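Local coordinates for uncharacterized conserved protein (Staphylococcus epidermidis, PDB 3FRM) that is of unknown function but contains a GNAT-type acetyltransferase domain and may therefore transfer acyl groups from a coenzyme A thioester, at residues N17-T20 with A26-L29; W42-M47 with L54-V59; V221-D226 with D233-Q238. All coordinates share one frame; numbering follows the deposited sequence.

Interaction 1 of 3, residues N17-T20 with A26-L29; sequences NKIT and AIYL
Lys18 lays its aliphatic chain over the ring of Tyr28, the two side chains running the same way from neighbouring antiparallel strands. The lysine's CG sits above one ring face, 4.0 Å from the centroid and 29° off the normal, a CH-pi contact, while CD comes within 3.1 Å of Tyr28 OH. Tyr28 can offer that face because its CG stands beside the backbone N and anti to the carbonyl carbon (chi1 -74°), which swings the ring across beneath Lys18. Lys18 bends at chi3 (85°), carrying its amino end away toward Glu21, with which it makes a long, weak ion pair. Both residues suit a partly exposed face: the lysine methylenes cover the ring while the amino group leads off.

Around Ile19 the hairpin carries a beta bulge. Ile19 N bonds to Ile27 O at 2.8 Å, and Ile27 N returns a bond to Thr20 O, so two residues of one strand face a single residue of the other. The bulge turns Ile19 toward the second strand: its CG1 meets Leu29 CD2 at 3.7 Å, the side chains crossing at about a right angle, and its CB lies near Ile27 CG2. Thr20, the second residue of the bulge, lays CG2 alongside Ile27 CG1. Asn17 and Leu29 close the other end with reciprocal backbone bonds, Asn17 N to Leu29 O at 3.0 Å and Leu29 N to Asn17 O at 3.1 Å.

Main-chain bonds, independent of side-chain identity, thus fix the register, while apolar contacts and the CH-pi contact add side-chain packing.

Interaction 2 of 3, residues W42-M47 with L54-V59; sequences WIYKTM and LKDIEV
Tyr44 and Asp56 make the hydrogen bond that ties the strand to the helix: Tyr44 OH donates to Asp56 OD2 over 2.7 Å. The carboxylate oxygen accepts through its anti lone pair, on the side away from OD1, and lies at the edge of the phenol ring, in its plane. Tyr44 suits the place because its long ring carries a hydroxyl donor across to the helix. Its end reaches the helix although its CB does not point there. The other oxygen, Asp56 OD1, forms a salt bridge with Arg24, so this buried carboxylate has a neutral donor on one oxygen and a cation on the other, which would be expected to stabilise its charge.

The aromatic contact is made by Trp42. With CG beside the backbone N (chi1 -84°), the indole extends toward the helix until CZ3 comes within 3.3 Å of Asp56 CG; ring and carboxylate planes are 39° apart. The backbone O of Asp56 stands 3.9 Å above one indole face, offset toward the rim. The side chains cross at about a right angle, and CB and CG of Asp56 rest against the CZ3 corner of the indole.

Apolar packing is slighter: Trp42 CZ2 meets Val59 CB at 4.0 Å, where a compact branched residue fits one helical turn beyond the acid.

Strand 41-44, helix 50-66 and strand 72-75 form a beta-alpha-beta unit, and this contact seats its helix on the first strand. Phe74 meets Trp42 edge-to-face, Phe76 lies near Tyr44, and Ile27 of strand 25-29 also packs on Trp42.

Interaction 3 of 3, residues V221-D226 with D233-Q238; sequences VILVAD and DMYLRQ. With SO4 (sulfate ion), chain H.
Leu223 covers one face of the Tyr235 ring: its CD2 sits 3.9 Å from the ring centroid and only 4° off the normal, a CH-pi contact directly over the centre. Its other methyl, CD1, stands over the same face, offset past the rim, 3.7 Å from Tyr235 CE2. At the ring edge, near its plane, lies Ala225 CB, 4.4 Å from the same CE2; a small residue suits this spot beside the broad ring. With CG between backbone N and carbonyl carbon (chi1 69°), an unusual chi2 of 98° turns both methyls of Leu223 onto the ring. Tyr240 meets that ring edge-to-face, and Phe193 of strand 188-195 also packs on Tyr235.

Strand 221-225 runs parallel to strand 188-195, the pair joined through helix 204-216 as in GNAT acetyltransferases, and helix 232-237 packs on the sheet through Tyr235. On that helix, the guanidinium of Arg237 turns its edge to a sulfate ion, probably from the crystallisation liquor. Arg237 NH1 bonds to sulfate O2 at 3.3 Å, and NH2 adds a weak bond to that oxygen. Gly203 N and Ser206 N also bind the sulfate, consistent with the phosphate-binding loop that holds coenzyme A in relatives.

In the fold
Along the chain the three contacts come in series, and all reach one mixed sheet. Interactions 1 and 2 are neighbours, their centres 12 Å apart: strands 25-29 and 41-44 lie side by side, Ala26 O probably accepts a hydrogen bond from Ile43 N, and Tyr28 packs on Ile43. Together they build the edge hairpin and the adjoining helix-covered strand of the DUF5613 region. Interaction 3 belongs to the GNAT region, its centre about 27 Å from that of interaction 1 and 29 Å from that of interaction 2, without touching either. The continuous sheet thus joins two regions whose families are both grouped with the acetyltransferases, consistent with a common origin, with the sulfate bound in the GNAT region.

Interaction 1 of 3, residues N17-T20 with A26-L29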
ATOM      1  N   ASN A  17      -5.732  27.388   7.178  1.00 24.90           N
ATOM      2  CA  ASN A  17      -6.349  28.580   6.697  1.00 23.79           C
ATOM      3  C   ASN A  17      -5.874  28.737   5.282  1.00 22.56           C
ATOM      4  O   ASN A  17      -4.674  28.659   5.014  1.00 22.22           O
ATOM      5  CB  ASN A  17      -5.869  29.805   7.479  1.00 23.86           C
ATOM      6  CG  ASN A  17      -6.040  29.655   8.977  1.00 25.57           C
ATOM      7  OD1 ASN A  17      -5.514  30.465   9.733  1.00 26.78           O
ATOM      8  ND2 ASN A  17      -6.750  28.610   9.421  1.00 27.29           N
ATOM      9  N   LYS A  18      -6.821  28.958   4.377  1.00 21.52           N
ATOM     10  CA  LYS A  18      -6.513  29.290   3.003  1.00 20.34           C
ATOM     11  C   LYS A  18      -6.090  30.734   2.953  1.00 19.51           C
ATOM     12  O   LYS A  18      -6.883  31.596   3.232  1.00 19.94           O
ATOM     13  CB  LYS A  18      -7.752  29.169   2.192  1.00 20.17           C
ATOM     14  CG  LYS A  18      -7.508  28.724   0.792  1.00 22.75           C
ATOM     15  CD  LYS A  18      -8.791  28.097   0.266  1.00 26.10           C
ATOM     16  CE  LYS A  18      -9.711  29.159  -0.276  1.00 26.74           C
ATOM     17  NZ  LYS A  18     -11.077  28.598  -0.283  1.00 33.71           N
ATOM     18  N   ILE A  19      -4.845  30.987   2.595  1.00 17.49           N
ATOM     19  CA  ILE A  19      -4.316  32.340   2.477  1.00 16.81           C
ATOM     20  C   ILE A  19      -4.665  32.948   1.108  1.00 16.95           C
ATOM     21  O   ILE A  19      -5.187  34.042   0.994  1.00 16.82           O
ATOM     22  CB  ILE A  19      -2.767  32.310   2.663  1.00 16.49           C
ATOM     23  CG1 ILE A  19      -2.382  31.519   3.911  1.00 13.81           C
ATOM     24  CG2 ILE A  19      -2.185  33.690   2.690  1.00 14.99           C
ATOM     25  CD1 ILE A  19      -3.230  31.894   5.179  1.00 12.47           C
ATOM     26  N   THR A  20      -4.371  32.213   0.065  1.00 16.94           N
ATOM     27  CA  THR A  20      -4.558  32.695  -1.278  1.00 18.08           C
ATOM     28  C   THR A  20      -5.069  31.533  -2.106  1.00 17.96           C
ATOM     29  O   THR A  20      -4.663  30.402  -1.908  1.00 18.11           O
ATOM     30  CB  THR A  20      -3.198  33.215  -1.798  1.00 17.65           C
ATOM     31  OG1 THR A  20      -3.264  34.630  -1.942  1.00 20.44           O
ATOM     32  CG2 THR A  20      -2.802  32.591  -3.100  1.00 20.62           C
ATOM     33  N   ALA A  26      -3.488  27.003  -4.301  1.00 14.74           N
ATOM     34  CA  ALA A  26      -4.048  27.440  -3.039  1.00 13.70           C
ATOM     35  C   ALA A  26      -2.890  27.357  -2.073  1.00 13.41           C
ATOM     36  O   ALA A  26      -2.163  26.384  -2.094  1.00 13.56           O
ATOM     37  CB  ALA A  26      -5.196  26.469  -2.594  1.00 11.79           C
ATOM     38  N   ILE A  27      -2.688  28.377  -1.261  1.00 13.76           N
ATOM     39  CA  ILE A  27      -1.652  28.357  -0.210  1.00 14.15           C
ATOM     40  C   ILE A  27      -2.284  28.261   1.196  1.00 14.07           C
ATOM     41  O   ILE A  27      -3.149  29.048   1.511  1.00 14.50           O
ATOM     42  CB  ILE A  27      -0.866  29.628  -0.256  1.00 13.81           C
ATOM     43  CG1 ILE A  27      -0.127  29.743  -1.604  1.00 14.18           C
ATOM     44  CG2 ILE A  27       0.038  29.761   0.986  1.00 13.37           C
ATOM     45  CD1 ILE A  27       0.874  30.901  -1.612  1.00 12.87           C
ATOM     46  N   TYR A  28      -1.881  27.289   2.013  1.00 14.45           N
ATOM     47  CA  TYR A  28      -2.457  27.093   3.336  1.00 13.35           C
ATOM     48  C   TYR A  28      -1.332  27.228   4.376  1.00 15.00           C
ATOM     49  O   TYR A  28      -0.227  26.740   4.179  1.00 14.07           O
ATOM     50  CB  TYR A  28      -3.046  25.710   3.414  1.00 13.92           C
ATOM     51  CG  TYR A  28      -4.344  25.532   2.657  1.00 13.29           C
ATOM     52  CD1 TYR A  28      -5.558  25.597   3.323  1.00 14.66           C
ATOM     53  CD2 TYR A  28      -4.351  25.334   1.291  1.00 15.56           C
ATOM     54  CE1 TYR A  28      -6.775  25.432   2.648  1.00 19.97           C
ATOM     55  CE2 TYR A  28      -5.555  25.193   0.588  1.00 19.12           C
ATOM     56  CZ  TYR A  28      -6.767  25.235   1.296  1.00 22.10           C
ATOM     57  OH  TYR A  28      -7.972  25.096   0.652  1.00 32.49           O
ATOM     58  N   LEU A  29      -1.667  27.868   5.493  1.00 15.73           N
ATOM     59  CA  LEU A  29      -0.845  28.082   6.618  1.00 16.66           C
ATOM     60  C   LEU A  29      -1.728  28.012   7.867  1.00 17.63           C
ATOM     61  O   LEU A  29      -2.918  28.350   7.810  1.00 17.21           O
ATOM     62  CB  LEU A  29      -0.318  29.496   6.542  1.00 16.43           C
ATOM     63  CG  LEU A  29       1.069  29.917   6.088  1.00 18.54           C
ATOM     64  CD1 LEU A  29       1.641  29.121   4.960  1.00 19.73           C
ATOM     65  CD2 LEU A  29       0.898  31.349   5.699  1.00 18.92           C
TER

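Interaction 2 of 3, residues W42-M47 with L54-V59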
ATOM      1  N   TRP A  42       1.393  24.175  -0.077  1.00 15.89           N
ATOM      2  CA  TRP A  42       0.835  24.665  -1.286  1.00 15.80           C
ATOM      3  C   TRP A  42       0.105  23.514  -2.006  1.00 15.01           C
ATOM      4  O   TRP A  42       0.685  22.454  -2.169  1.00 13.25           O
ATOM      5  CB  TRP A  42       1.964  25.117  -2.205  1.00 16.05           C
ATOM      6  CG  TRP A  42       2.463  26.450  -1.988  1.00 19.44           C
ATOM      7  CD1 TRP A  42       2.776  27.053  -0.765  1.00 20.60           C
ATOM      8  CD2 TRP A  42       2.859  27.371  -3.004  1.00 18.78           C
ATOM      9  NE1 TRP A  42       3.298  28.315  -0.995  1.00 22.04           N
ATOM     10  CE2 TRP A  42       3.375  28.529  -2.348  1.00 20.08           C
ATOM     11  CE3 TRP A  42       2.834  27.335  -4.392  1.00 18.33           C
ATOM     12  CZ2 TRP A  42       3.834  29.643  -3.047  1.00 19.23           C
ATOM     13  CZ3 TRP A  42       3.291  28.449  -5.075  1.00 17.70           C
ATOM     14  CH2 TRP A  42       3.767  29.591  -4.401  1.00 16.39           C
ATOM     15  N   ILE A  43      -1.138  23.745  -2.435  1.00 15.36           N
ATOM     16  CA  ILE A  43      -1.892  22.788  -3.239  1.00 15.14           C
ATOM     17  C   ILE A  43      -1.919  23.357  -4.668  1.00 16.16           C
ATOM     18  O   ILE A  43      -2.589  24.331  -4.925  1.00 16.14           O
ATOM     19  CB  ILE A  43      -3.326  22.650  -2.742  1.00 15.86           C
ATOM     20  CG1 ILE A  43      -3.400  22.510  -1.207  1.00 16.56           C
ATOM     21  CG2 ILE A  43      -4.088  21.465  -3.422  1.00 12.96           C
ATOM     22  CD1 ILE A  43      -2.728  21.307  -0.653  1.00 14.71           C
ATOM     23  N   TYR A  44      -1.196  22.767  -5.610  1.00 16.69           N
ATOM     24  CA  TYR A  44      -1.273  23.264  -6.990  1.00 17.20           C
ATOM     25  C   TYR A  44      -2.599  22.857  -7.632  1.00 18.59           C
ATOM     26  O   TYR A  44      -3.098  21.759  -7.395  1.00 19.09           O
ATOM     27  CB  TYR A  44      -0.130  22.738  -7.869  1.00 16.32           C
ATOM     28  CG  TYR A  44       1.225  23.391  -7.664  1.00 17.14           C
ATOM     29  CD1 TYR A  44       1.471  24.697  -8.083  1.00 16.84           C
ATOM     30  CD2 TYR A  44       2.264  22.696  -7.095  1.00 18.26           C
ATOM     31  CE1 TYR A  44       2.687  25.295  -7.914  1.00 16.19           C
ATOM     32  CE2 TYR A  44       3.544  23.315  -6.931  1.00 21.70           C
ATOM     33  CZ  TYR A  44       3.717  24.599  -7.329  1.00 18.97           C
ATOM     34  OH  TYR A  44       4.934  25.167  -7.178  1.00 17.61           O
ATOM     35  N   LYS A  45      -3.136  23.749  -8.459  1.00 19.14           N
ATOM     36  CA  LYS A  45      -4.237  23.463  -9.335  1.00 19.66           C
ATOM     37  C   LYS A  45      -3.756  23.229 -10.772  1.00 19.70           C
ATOM     38  O   LYS A  45      -4.288  22.365 -11.478  1.00 19.81           O
ATOM     39  CB  LYS A  45      -5.239  24.595  -9.252  1.00 19.81           C
ATOM     40  CG  LYS A  45      -6.021  24.487  -7.936  1.00 21.99           C
ATOM     41  CD  LYS A  45      -6.557  25.811  -7.389  1.00 21.58           C
ATOM     42  CE  LYS A  45      -7.932  26.108  -7.941  1.00 22.00           C
ATOM     43  NZ  LYS A  45      -8.227  27.560  -7.762  1.00 25.06           N
ATOM     44  N   THR A  46      -2.725  23.950 -11.190  1.00 19.39           N
ATOM     45  CA  THR A  46      -2.067  23.654 -12.469  1.00 19.70           C
ATOM     46  C   THR A  46      -0.556  23.439 -12.294  1.00 19.07           C
ATOM     47  O   THR A  46       0.065  24.030 -11.447  1.00 19.77           O
ATOM     48  CB  THR A  46      -2.356  24.719 -13.529  1.00 18.89           C
ATOM     49  OG1 THR A  46      -2.056  25.998 -12.958  1.00 20.32           O
ATOM     50  CG2 THR A  46      -3.819  24.686 -13.907  1.00 19.13           C
HETATM   51  N   MSE A  47       0.009  22.579 -13.120  1.00 19.53           N
HETATM   52  CA  MSE A  47       1.431  22.248 -13.117  1.00 20.95           C
HETATM   53  C   MSE A  47       2.363  23.408 -13.340  1.00 19.35           C
HETATM   54  O   MSE A  47       2.362  23.989 -14.409  1.00 19.54           O
HETATM   55  CB  MSE A  47       1.729  21.242 -14.234  1.00 21.83           C
HETATM   56  CG  MSE A  47       1.619  19.807 -13.804  1.00 27.03           C
HETATM   57 SE   MSE A  47       3.021  19.211 -12.517  0.85 39.43          SE
HETATM   58  CE  MSE A  47       2.282  17.382 -12.427  1.00 27.61           C
ATOM     59  N   LEU A  54      10.731  26.787  -8.854  1.00 19.96           N
ATOM     60  CA  LEU A  54      11.885  27.386  -8.126  1.00 21.23           C
ATOM     61  C   LEU A  54      11.528  28.676  -7.409  1.00 21.26           C
ATOM     62  O   LEU A  54      11.939  28.937  -6.243  1.00 20.82           O
ATOM     63  CB  LEU A  54      13.034  27.672  -9.100  1.00 21.35           C
ATOM     64  CG  LEU A  54      14.151  26.638  -9.196  1.00 23.60           C
ATOM     65  CD1 LEU A  54      13.770  25.257  -8.710  1.00 24.12           C
ATOM     66  CD2 LEU A  54      14.716  26.580 -10.625  1.00 22.17           C
ATOM     67  N   LYS A  55      10.770  29.488  -8.145  1.00 21.38           N
ATOM     68  CA  LYS A  55      10.221  30.721  -7.633  1.00 21.77           C
ATOM     69  C   LYS A  55       9.258  30.439  -6.491  1.00 21.14           C
ATOM     70  O   LYS A  55       9.293  31.152  -5.504  1.00 22.23           O
ATOM     71  CB  LYS A  55       9.535  31.495  -8.761  1.00 22.41           C
ATOM     72  CG  LYS A  55      10.511  32.278  -9.646  1.00 23.41           C
ATOM     73  CD  LYS A  55       9.921  32.612 -10.985  1.00 27.85           C
ATOM     74  CE  LYS A  55      11.033  33.036 -11.932  1.00 31.40           C
ATOM     75  NZ  LYS A  55      10.677  32.791 -13.392  1.00 34.19           N
ATOM     76  N   ASP A  56       8.476  29.361  -6.588  1.00 20.09           N
ATOM     77  CA  ASP A  56       7.473  29.035  -5.577  1.00 19.76           C
ATOM     78  C   ASP A  56       8.166  28.491  -4.325  1.00 20.01           C
ATOM     79  O   ASP A  56       7.719  28.704  -3.186  1.00 19.45           O
ATOM     80  CB  ASP A  56       6.470  28.026  -6.114  1.00 20.01           C
ATOM     81  CG  ASP A  56       5.666  28.546  -7.321  1.00 20.82           C
ATOM     82  OD1 ASP A  56       5.570  29.766  -7.546  1.00 19.58           O
ATOM     83  OD2 ASP A  56       5.073  27.711  -8.041  1.00 24.66           O
ATOM     84  N   ILE A  57       9.290  27.816  -4.531  1.00 20.27           N
ATOM     85  CA  ILE A  57      10.130  27.428  -3.396  1.00 20.00           C
ATOM     86  C   ILE A  57      10.527  28.603  -2.569  1.00 18.86           C
ATOM     87  O   ILE A  57      10.544  28.519  -1.334  1.00 18.30           O
ATOM     88  CB  ILE A  57      11.386  26.694  -3.839  1.00 20.55           C
ATOM     89  CG1 ILE A  57      11.054  25.212  -3.917  1.00 22.43           C
ATOM     90  CG2 ILE A  57      12.528  26.854  -2.829  1.00 21.54           C
ATOM     91  CD1 ILE A  57      11.813  24.507  -4.991  1.00 24.95           C
ATOM     92  N   GLU A  58      10.849  29.702  -3.244  1.00 18.53           N
ATOM     93  CA  GLU A  58      11.428  30.866  -2.549  1.00 17.85           C
ATOM     94  C   GLU A  58      10.379  31.590  -1.713  1.00 16.61           C
ATOM     95  O   GLU A  58      10.580  31.792  -0.560  1.00 16.58           O
ATOM     96  CB  GLU A  58      12.105  31.811  -3.536  1.00 18.57           C
ATOM     97  CG  GLU A  58      13.403  31.277  -4.119  1.00 21.10           C
ATOM     98  CD  GLU A  58      14.370  30.792  -3.024  1.00 27.81           C
ATOM     99  OE1 GLU A  58      14.732  31.576  -2.101  1.00 27.12           O
ATOM    100  OE2 GLU A  58      14.768  29.603  -3.090  1.00 31.49           O
ATOM    101  N   VAL A  59       9.255  31.929  -2.323  1.00 17.03           N
ATOM    102  CA  VAL A  59       8.032  32.322  -1.633  1.00 17.34           C
ATOM    103  C   VAL A  59       7.727  31.470  -0.436  1.00 17.40           C
ATOM    104  O   VAL A  59       7.625  32.012   0.645  1.00 17.81           O
ATOM    105  CB  VAL A  59       6.756  32.348  -2.559  1.00 17.93           C
ATOM    106  CG1 VAL A  59       5.615  33.044  -1.819  1.00 16.20           C
ATOM    107  CG2 VAL A  59       7.048  33.118  -3.793  1.00 16.19           C
TER

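Interaction 3 of 3, residues V221-D226 with D233-Q238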
ATOM      1  N   VAL A 221     -19.072   7.977   1.271  1.00 19.18           N
ATOM      2  CA  VAL A 221     -17.992   8.183   2.196  1.00 19.41           C
ATOM      3  C   VAL A 221     -16.623   8.046   1.556  1.00 20.56           C
ATOM      4  O   VAL A 221     -16.421   7.155   0.707  1.00 21.41           O
ATOM      5  CB  VAL A 221     -18.205   7.537   3.609  1.00 19.91           C
ATOM      6  CG1 VAL A 221     -19.312   6.542   3.625  1.00 17.06           C
ATOM      7  CG2 VAL A 221     -16.856   7.068   4.287  1.00 18.90           C
ATOM      8  N   ILE A 222     -15.742   8.985   1.909  1.00 19.11           N
ATOM      9  CA  ILE A 222     -14.544   9.188   1.183  1.00 19.79           C
ATOM     10  C   ILE A 222     -13.373   9.474   2.118  1.00 20.69           C
ATOM     11  O   ILE A 222     -13.549   9.881   3.301  1.00 20.03           O
ATOM     12  CB  ILE A 222     -14.684  10.397   0.228  1.00 20.79           C
ATOM     13  CG1 ILE A 222     -14.497  11.718   1.003  1.00 21.22           C
ATOM     14  CG2 ILE A 222     -16.001  10.310  -0.579  1.00 20.07           C
ATOM     15  CD1 ILE A 222     -14.657  12.972   0.188  1.00 22.38           C
ATOM     16  N   LEU A 223     -12.187   9.207   1.583  1.00 20.51           N
ATOM     17  CA  LEU A 223     -10.956   9.306   2.308  1.00 21.48           C
ATOM     18  C   LEU A 223      -9.818   9.433   1.324  1.00 22.43           C
ATOM     19  O   LEU A 223      -9.965   9.049   0.133  1.00 22.18           O
ATOM     20  CB  LEU A 223     -10.736   8.079   3.153  1.00 21.27           C
ATOM     21  CG  LEU A 223     -10.438   6.765   2.453  1.00 22.23           C
ATOM     22  CD1 LEU A 223      -8.933   6.562   2.463  1.00 23.14           C
ATOM     23  CD2 LEU A 223     -11.132   5.609   3.176  1.00 21.51           C
ATOM     24  N   VAL A 224      -8.699   9.926   1.848  1.00 22.06           N
ATOM     25  CA  VAL A 224      -7.483   9.980   1.119  1.00 23.59           C
ATOM     26  C   VAL A 224      -6.433   9.224   1.882  1.00 24.11           C
ATOM     27  O   VAL A 224      -6.302   9.403   3.045  1.00 24.12           O
ATOM     28  CB  VAL A 224      -7.026  11.443   0.957  1.00 23.94           C
ATOM     29  CG1 VAL A 224      -5.517  11.539   0.931  1.00 25.99           C
ATOM     30  CG2 VAL A 224      -7.642  12.076  -0.304  1.00 23.52           C
ATOM     31  N   ALA A 225      -5.636   8.408   1.209  1.00 26.68           N
ATOM     32  CA  ALA A 225      -4.541   7.668   1.868  1.00 28.39           C
ATOM     33  C   ALA A 225      -3.252   7.819   1.128  1.00 30.12           C
ATOM     34  O   ALA A 225      -3.249   7.845  -0.125  1.00 29.89           O
ATOM     35  CB  ALA A 225      -4.880   6.183   1.955  1.00 29.14           C
ATOM     36  N   ASP A 226      -2.144   7.870   1.866  1.00 32.33           N
ATOM     37  CA  ASP A 226      -0.862   7.862   1.180  1.00 35.28           C
ATOM     38  C   ASP A 226      -0.157   6.505   1.183  1.00 37.06           C
ATOM     39  O   ASP A 226      -0.793   5.474   1.483  1.00 36.59           O
ATOM     40  CB  ASP A 226       0.048   8.997   1.643  1.00 36.07           C
ATOM     41  CG  ASP A 226       0.360   8.921   3.113  1.00 38.05           C
ATOM     42  OD1 ASP A 226       0.569   7.780   3.588  1.00 42.00           O
ATOM     43  OD2 ASP A 226       0.409   9.992   3.781  1.00 37.44           O
ATOM     44  N   ASP A 233      -5.174  -1.759   2.686  1.00 29.17           N
ATOM     45  CA  ASP A 233      -5.462  -3.158   2.408  1.00 29.68           C
ATOM     46  C   ASP A 233      -6.859  -3.439   2.872  1.00 27.91           C
ATOM     47  O   ASP A 233      -7.644  -4.115   2.210  1.00 27.38           O
ATOM     48  CB  ASP A 233      -4.484  -4.004   3.233  1.00 31.13           C
ATOM     49  CG  ASP A 233      -3.116  -3.309   3.414  1.00 37.86           C
ATOM     50  OD1 ASP A 233      -2.081  -3.867   2.947  1.00 45.17           O
ATOM     51  OD2 ASP A 233      -3.056  -2.169   3.980  1.00 44.88           O
HETATM   52  N   MSE A 234      -7.146  -2.893   4.046  1.00 26.31           N
HETATM   53  CA  MSE A 234      -8.448  -2.980   4.642  1.00 25.81           C
HETATM   54  C   MSE A 234      -9.480  -2.229   3.795  1.00 23.59           C
HETATM   55  O   MSE A 234     -10.541  -2.769   3.469  1.00 22.08           O
HETATM   56  CB  MSE A 234      -8.425  -2.461   6.097  1.00 26.18           C
HETATM   57  CG  MSE A 234      -9.771  -2.700   6.755  1.00 30.30           C
HETATM   58 SE   MSE A 234     -10.088  -1.636   8.347  0.70 37.50          SE
HETATM   59  CE  MSE A 234      -8.482  -2.078   9.450  1.00 36.90           C
ATOM     60  N   TYR A 235      -9.133  -1.010   3.391  1.00 21.71           N
ATOM     61  CA  TYR A 235     -10.034  -0.285   2.520  1.00 20.46           C
ATOM     62  C   TYR A 235     -10.468  -1.075   1.301  1.00 20.37           C
ATOM     63  O   TYR A 235     -11.659  -1.127   0.997  1.00 21.05           O
ATOM     64  CB  TYR A 235      -9.457   1.040   2.105  1.00 19.09           C
ATOM     65  CG  TYR A 235      -9.105   1.926   3.280  1.00 17.79           C
ATOM     66  CD1 TYR A 235      -9.868   1.904   4.486  1.00 15.41           C
ATOM     67  CD2 TYR A 235      -8.016   2.820   3.194  1.00  7.36           C
ATOM     68  CE1 TYR A 235      -9.528   2.765   5.586  1.00 12.04           C
ATOM     69  CE2 TYR A 235      -7.693   3.627   4.250  1.00 13.02           C
ATOM     70  CZ  TYR A 235      -8.454   3.610   5.440  1.00 14.52           C
ATOM     71  OH  TYR A 235      -8.084   4.452   6.451  1.00 18.67           O
ATOM     72  N   LEU A 236      -9.516  -1.689   0.612  1.00 20.53           N
ATOM     73  CA  LEU A 236      -9.821  -2.421  -0.632  1.00 20.77           C
ATOM     74  C   LEU A 236     -10.741  -3.616  -0.358  1.00 20.79           C
ATOM     75  O   LEU A 236     -11.809  -3.734  -0.959  1.00 21.17           O
ATOM     76  CB  LEU A 236      -8.535  -2.904  -1.299  1.00 20.94           C
ATOM     77  CG  LEU A 236      -7.554  -1.859  -1.841  1.00 21.23           C
ATOM     78  CD1 LEU A 236      -7.183  -2.287  -3.224  1.00 21.98           C
ATOM     79  CD2 LEU A 236      -8.188  -0.518  -1.946  1.00 22.26           C
ATOM     80  N   ARG A 237     -10.324  -4.475   0.564  1.00 20.30           N
ATOM     81  CA  ARG A 237     -11.112  -5.628   0.988  1.00 20.88           C
ATOM     82  C   ARG A 237     -12.497  -5.195   1.422  1.00 20.34           C
ATOM     83  O   ARG A 237     -13.462  -5.937   1.267  1.00 19.83           O
ATOM     84  CB  ARG A 237     -10.430  -6.337   2.164  1.00 20.76           C
ATOM     85  CG  ARG A 237     -11.346  -7.296   2.842  1.00 23.68           C
ATOM     86  CD  ARG A 237     -10.590  -8.117   3.874  1.00 30.97           C
ATOM     87  NE  ARG A 237      -9.545  -7.352   4.539  1.00 32.55           N
ATOM     88  CZ  ARG A 237      -9.655  -6.891   5.780  1.00 36.63           C
ATOM     89  NH1 ARG A 237     -10.778  -7.132   6.475  1.00 37.23           N
ATOM     90  NH2 ARG A 237      -8.648  -6.195   6.322  1.00 34.51           N
ATOM     91  N   GLN A 238     -12.566  -3.989   1.982  1.00 20.10           N
ATOM     92  CA  GLN A 238     -13.819  -3.399   2.393  1.00 19.88           C
ATOM     93  C   GLN A 238     -14.709  -2.901   1.233  1.00 19.08           C
ATOM     94  O   GLN A 238     -15.852  -2.607   1.456  1.00 19.66           O
ATOM     95  CB  GLN A 238     -13.563  -2.294   3.422  1.00 19.32           C
ATOM     96  CG  GLN A 238     -13.977  -2.686   4.773  1.00 19.29           C
ATOM     97  CD  GLN A 238     -13.206  -2.012   5.895  1.00 22.94           C
ATOM     98  OE1 GLN A 238     -13.197  -2.523   7.015  1.00 26.30           O
ATOM     99  NE2 GLN A 238     -12.558  -0.894   5.620  1.00 22.98           N
TER
HETATM  100  S   SO4 H 253     -11.416  -5.753  10.085  1.00 52.66           S
HETATM  101  O1  SO4 H 253     -12.597  -5.624   9.233  1.00 57.17           O
HETATM  102  O2  SO4 H 253     -10.293  -5.445   9.215  1.00 53.07           O
HETATM  103  O3  SO4 H 253     -11.569  -4.815  11.188  1.00 50.82           O
HETATM  104  O4  SO4 H 253     -11.254  -7.128  10.559  1.00 51.17           O